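Long-range contacts in tonb-dependent siderophore receptor (Acinetobacter baumannii, PDB 5FR8), which probably takes part in the first step of iron uptake by binding iron-chelating siderophores, perhaps ferric enterobactin, at the outer membrane: residues R497-G502 and T565-L570; D505-T510 and W572-K577. All coordinates share one frame; numbering follows the deposited sequence.

Contact 1: R497-G502 and T565-L570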
# COMPACT_ATOMS: atom_id res chain seq x y z
N ARG A 497 15.37 19.26 -24.18
CA ARG A 497 15.22 17.80 -23.98
C ARG A 497 15.92 17.27 -22.73
O ARG A 497 17.11 17.50 -22.54
CB ARG A 497 15.82 17.07 -25.18
CG ARG A 497 15.58 17.71 -26.54
CD ARG A 497 15.25 16.64 -27.57
NE ARG A 497 14.88 17.21 -28.85
CZ ARG A 497 13.72 17.81 -29.09
NH1 ARG A 497 12.81 17.91 -28.12
NH2 ARG A 497 13.46 18.31 -30.30
N CYS A 498 15.21 16.52 -21.88
CA CYS A 498 15.76 16.11 -20.59
C CYS A 498 15.77 14.61 -20.46
O CYS A 498 14.84 13.95 -20.92
CB CYS A 498 14.96 16.67 -19.42
SG CYS A 498 14.91 18.47 -19.29
N LEU A 499 16.79 14.09 -19.80
CA LEU A 499 16.84 12.69 -19.44
C LEU A 499 16.80 12.56 -17.93
O LEU A 499 17.26 13.45 -17.20
CB LEU A 499 18.15 12.06 -19.91
CG LEU A 499 18.45 11.99 -21.40
CD1 LEU A 499 19.89 11.57 -21.60
CD2 LEU A 499 17.48 11.03 -22.09
N LEU A 500 16.29 11.43 -17.46
CA LEU A 500 16.29 11.15 -16.03
C LEU A 500 16.91 9.79 -15.78
O LEU A 500 16.41 8.77 -16.25
CB LEU A 500 14.86 11.17 -15.49
CG LEU A 500 14.72 10.84 -14.01
CD1 LEU A 500 15.38 11.91 -13.17
CD2 LEU A 500 13.25 10.69 -13.63
N GLN A 501 18.01 9.79 -15.03
CA GLN A 501 18.74 8.56 -14.73
C GLN A 501 18.60 8.19 -13.26
O GLN A 501 18.42 9.05 -12.42
CB GLN A 501 20.22 8.77 -15.06
CG GLN A 501 21.03 7.49 -15.00
CD GLN A 501 22.42 7.68 -15.53
OE1 GLN A 501 22.96 8.79 -15.53
NE2 GLN A 501 23.01 6.59 -16.01
N GLY A 502 18.70 6.90 -12.96
CA GLY A 502 18.78 6.46 -11.56
C GLY A 502 20.08 6.92 -10.91
O GLY A 502 21.02 7.33 -11.59
N THR A 565 21.84 14.71 -30.49
CA THR A 565 20.97 15.53 -29.70
C THR A 565 21.64 15.80 -28.36
O THR A 565 22.05 14.88 -27.68
CB THR A 565 19.62 14.83 -29.50
OG1 THR A 565 19.15 14.38 -30.78
CG2 THR A 565 18.61 15.78 -28.90
N LYS A 566 21.76 17.07 -28.01
CA LYS A 566 22.29 17.44 -26.73
C LYS A 566 21.18 17.21 -25.71
O LYS A 566 20.10 17.77 -25.83
CB LYS A 566 22.70 18.90 -26.76
CG LYS A 566 23.83 19.23 -25.82
CD LYS A 566 24.33 20.62 -26.15
CE LYS A 566 25.32 21.12 -25.11
NZ LYS A 566 25.11 22.56 -24.78
N TRP A 567 21.44 16.33 -24.75
CA TRP A 567 20.46 16.05 -23.71
C TRP A 567 20.91 16.69 -22.39
O TRP A 567 22.10 16.69 -22.06
CB TRP A 567 20.29 14.54 -23.50
CG TRP A 567 19.59 13.83 -24.63
CD1 TRP A 567 20.17 13.22 -25.68
CD2 TRP A 567 18.17 13.67 -24.80
NE1 TRP A 567 19.22 12.68 -26.50
CE2 TRP A 567 17.98 12.95 -25.99
CE3 TRP A 567 17.05 14.05 -24.06
CZ2 TRP A 567 16.72 12.62 -26.46
CZ3 TRP A 567 15.79 13.71 -24.54
CH2 TRP A 567 15.63 13.01 -25.71
N ASN A 568 19.94 17.21 -21.65
CA ASN A 568 20.16 17.64 -20.28
C ASN A 568 19.97 16.43 -19.37
O ASN A 568 19.00 15.68 -19.52
CB ASN A 568 19.19 18.76 -19.89
CG ASN A 568 19.40 20.00 -20.74
OD1 ASN A 568 20.46 20.59 -20.71
ND2 ASN A 568 18.41 20.37 -21.53
N ILE A 569 20.91 16.21 -18.47
CA ILE A 569 20.85 15.04 -17.61
C ILE A 569 20.36 15.42 -16.22
O ILE A 569 21.05 16.12 -15.47
CB ILE A 569 22.23 14.38 -17.46
CG1 ILE A 569 22.82 14.02 -18.81
CG2 ILE A 569 22.12 13.16 -16.58
CD1 ILE A 569 24.29 13.68 -18.74
N LEU A 570 19.18 14.93 -15.89
CA LEU A 570 18.66 15.00 -14.52
C LEU A 570 18.84 13.64 -13.87
O LEU A 570 18.94 12.63 -14.56
CB LEU A 570 17.18 15.35 -14.54
CG LEU A 570 16.82 16.65 -15.27
CD1 LEU A 570 15.34 16.71 -15.63
CD2 LEU A 570 17.25 17.85 -14.43
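The carbonyl oxygen R497 O takes two N-H groups from N568: the backbone N568 N donates an almost straight bond of 3.0 Å (171° at the hydrogen), and N568 ND2 adds a weak one of 3.3 Å. With CG beside its backbone N (chi1 -63°), the asparagine turns its amide back toward that oxygen. The parallel ladder then runs on through L499 N to N568 O (2.7 Å), L570 N to L499 O (2.8 Å) and Q501 N to L570 O (3.0 Å).

On the face carrying L499 and I569, the indole of W567 is sandwiched. L499 lays CD2 over one side of it in a CH-pi contact, 4.0 Å from the centroid of the six-membered ring, while CD and CB of R497 approach from the opposite side. The arginine runs on across the T565 methyl, CG2, toward its own partner, N486 O. On the other face C498 CB meets L570 CD1 at 3.8 Å. The backbone bonds and the packing round W567 thus join a short loop strand in parallel to the extension of barrel strand 564-591, while a disulfide ties C498 back to C490 within its own loop.

Contact 2: D505-T510 and W572-K577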
# COMPACT_ATOMS: atom_id res chain seq x y z
N ASP A 505 23.84 7.04 -5.51
CA ASP A 505 24.40 7.88 -4.44
C ASP A 505 23.33 8.64 -3.66
O ASP A 505 23.64 9.49 -2.81
CB ASP A 505 25.46 8.85 -4.99
CG ASP A 505 26.76 8.14 -5.43
OD1 ASP A 505 27.03 6.99 -5.02
OD2 ASP A 505 27.52 8.75 -6.21
N LEU A 506 22.07 8.33 -3.94
CA LEU A 506 20.95 8.78 -3.12
C LEU A 506 21.10 8.40 -1.63
O LEU A 506 21.51 7.28 -1.31
CB LEU A 506 19.65 8.15 -3.62
CG LEU A 506 18.99 8.71 -4.87
CD1 LEU A 506 17.85 7.81 -5.32
CD2 LEU A 506 18.49 10.13 -4.61
N LYS A 507 20.76 9.35 -0.76
CA LYS A 507 20.51 9.11 0.66
C LYS A 507 19.14 8.47 0.87
O LYS A 507 18.28 8.59 0.02
CB LYS A 507 20.55 10.43 1.42
CG LYS A 507 21.94 11.04 1.49
CD LYS A 507 21.95 12.34 2.26
CE LYS A 507 21.12 13.38 1.54
NZ LYS A 507 21.52 14.74 1.97
N PRO A 508 18.91 7.80 2.02
CA PRO A 508 17.60 7.21 2.21
C PRO A 508 16.59 8.23 2.64
O PRO A 508 16.98 9.29 3.13
CB PRO A 508 17.83 6.20 3.32
CG PRO A 508 18.95 6.77 4.11
CD PRO A 508 19.75 7.67 3.21
N GLU A 509 15.30 7.90 2.48
CA GLU A 509 14.19 8.71 3.00
C GLU A 509 14.12 8.56 4.51
O GLU A 509 14.27 7.46 5.06
CB GLU A 509 12.86 8.32 2.36
CG GLU A 509 12.85 8.45 0.82
CD GLU A 509 11.49 8.30 0.15
OE1 GLU A 509 10.50 7.90 0.82
OE2 GLU A 509 11.43 8.60 -1.06
N THR A 510 13.91 9.67 5.18
CA THR A 510 13.87 9.72 6.64
C THR A 510 12.65 10.53 6.98
O THR A 510 12.29 11.42 6.22
CB THR A 510 15.15 10.40 7.16
OG1 THR A 510 15.99 9.39 7.74
CG2 THR A 510 14.87 11.48 8.18
N TRP A 572 17.33 11.16 -10.32
CA TRP A 572 16.58 11.04 -9.10
C TRP A 572 17.38 11.71 -7.97
O TRP A 572 18.61 11.63 -7.92
CB TRP A 572 16.25 9.57 -8.79
CG TRP A 572 15.26 8.92 -9.77
CD1 TRP A 572 15.56 8.22 -10.91
CD2 TRP A 572 13.82 8.94 -9.68
NE1 TRP A 572 14.40 7.82 -11.53
CE2 TRP A 572 13.32 8.23 -10.80
CE3 TRP A 572 12.91 9.48 -8.77
CZ2 TRP A 572 11.97 8.04 -11.01
CZ3 TRP A 572 11.57 9.29 -8.98
CH2 TRP A 572 11.11 8.58 -10.09
N GLU A 573 16.69 12.38 -7.05
CA GLU A 573 17.36 13.14 -6.01
C GLU A 573 16.48 13.27 -4.79
O GLU A 573 15.27 13.36 -4.91
CB GLU A 573 17.75 14.51 -6.54
CG GLU A 573 19.24 14.62 -6.83
CD GLU A 573 19.55 15.38 -8.11
OE1 GLU A 573 18.60 15.90 -8.76
OE2 GLU A 573 20.75 15.47 -8.48
N ASN A 574 17.06 13.24 -3.60
CA ASN A 574 16.27 13.42 -2.41
C ASN A 574 16.05 14.92 -2.26
O ASN A 574 17.03 15.67 -2.32
CB ASN A 574 16.90 12.89 -1.10
CG ASN A 574 18.11 11.99 -1.31
OD1 ASN A 574 18.01 10.79 -1.16
ND2 ASN A 574 19.26 12.57 -1.60
N THR A 575 14.79 15.35 -2.08
CA THR A 575 14.41 16.75 -1.92
C THR A 575 14.12 17.02 -0.43
O THR A 575 13.58 16.13 0.27
CB THR A 575 13.18 17.09 -2.79
OG1 THR A 575 12.94 18.52 -2.76
CG2 THR A 575 11.94 16.31 -2.30
N PRO A 576 14.48 18.23 0.08
CA PRO A 576 14.68 18.42 1.52
C PRO A 576 13.51 18.08 2.44
O PRO A 576 13.71 17.28 3.37
CB PRO A 576 15.06 19.91 1.62
CG PRO A 576 15.74 20.19 0.33
CD PRO A 576 14.90 19.42 -0.68
N LYS A 577 12.33 18.68 2.26
CA LYS A 577 11.24 18.50 3.25
C LYS A 577 9.82 18.53 2.74
O LYS A 577 9.46 19.34 1.88
CB LYS A 577 11.35 19.51 4.38
CG LYS A 577 11.68 18.83 5.71
CD LYS A 577 12.49 19.70 6.65
CE LYS A 577 13.32 18.81 7.57
NZ LYS A 577 13.95 19.59 8.66
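L506 reaches across to W572, E573 and N574, and its side chain illustrates how a leucine can join two segments that share no ladder. CB lies beside the end of the N574 side chain, and with CG held anti to the carbonyl carbon (chi1 -78°) the branched end is carried toward 572-574. There the methyls part. CD1 approaches a side-chain carbon, W572 CB, at 4.2 Å, a loose apolar touch, whereas CD2 settles on the main chain itself, 3.5 Å from E573 CA and 3.6 Å from W572 O. That carbonyl also accepts a hydrogen bond from N503 ND2, so the methyl packs beside a polar atom that already has a partner.

N574 extends the other way, sliding past L506 in the opposite sense, and its amide comes up against the backbone of K507. The lysine side chain crosses it at about a right angle, with CB and CE both lying over the same side of the amide.

L506 also rests on I540 of strand 525-541, and the backbone of E573 is bonded to V541 of that same strand, which is the barrel neighbour of both 509-521 and 564-591. The leucine therefore bridges over the end of the strand between them, where a loop, consistent with an extracellular one, enters the wall of the 22-stranded barrel of a TonB-dependent receptor.

Followed from the N terminus, the chain leaves barrel strand 459-470, passes through a long loop holding 497-502, and enters strand 509-521 by way of 505-510. It returns along strand 525-541, makes the excursion that contains 548-553, and comes back on strand 564-591, whose early part supplies both 565-570 and 572-577. Contact 1 closes a loop of 62 intervening residues and contact 2 one of 61. Because their segments alternate along the sequence, the two loops cross. They also touch: Q501 O and W572 N, 3.2 Å apart, probably form a hydrogen bond. Contact 1 thus joins the loop between strands 459-470 and 509-521 to the early part of strand 564-591, with which 548-553 also pairs, and contact 2 continues the association down to the barrel wall.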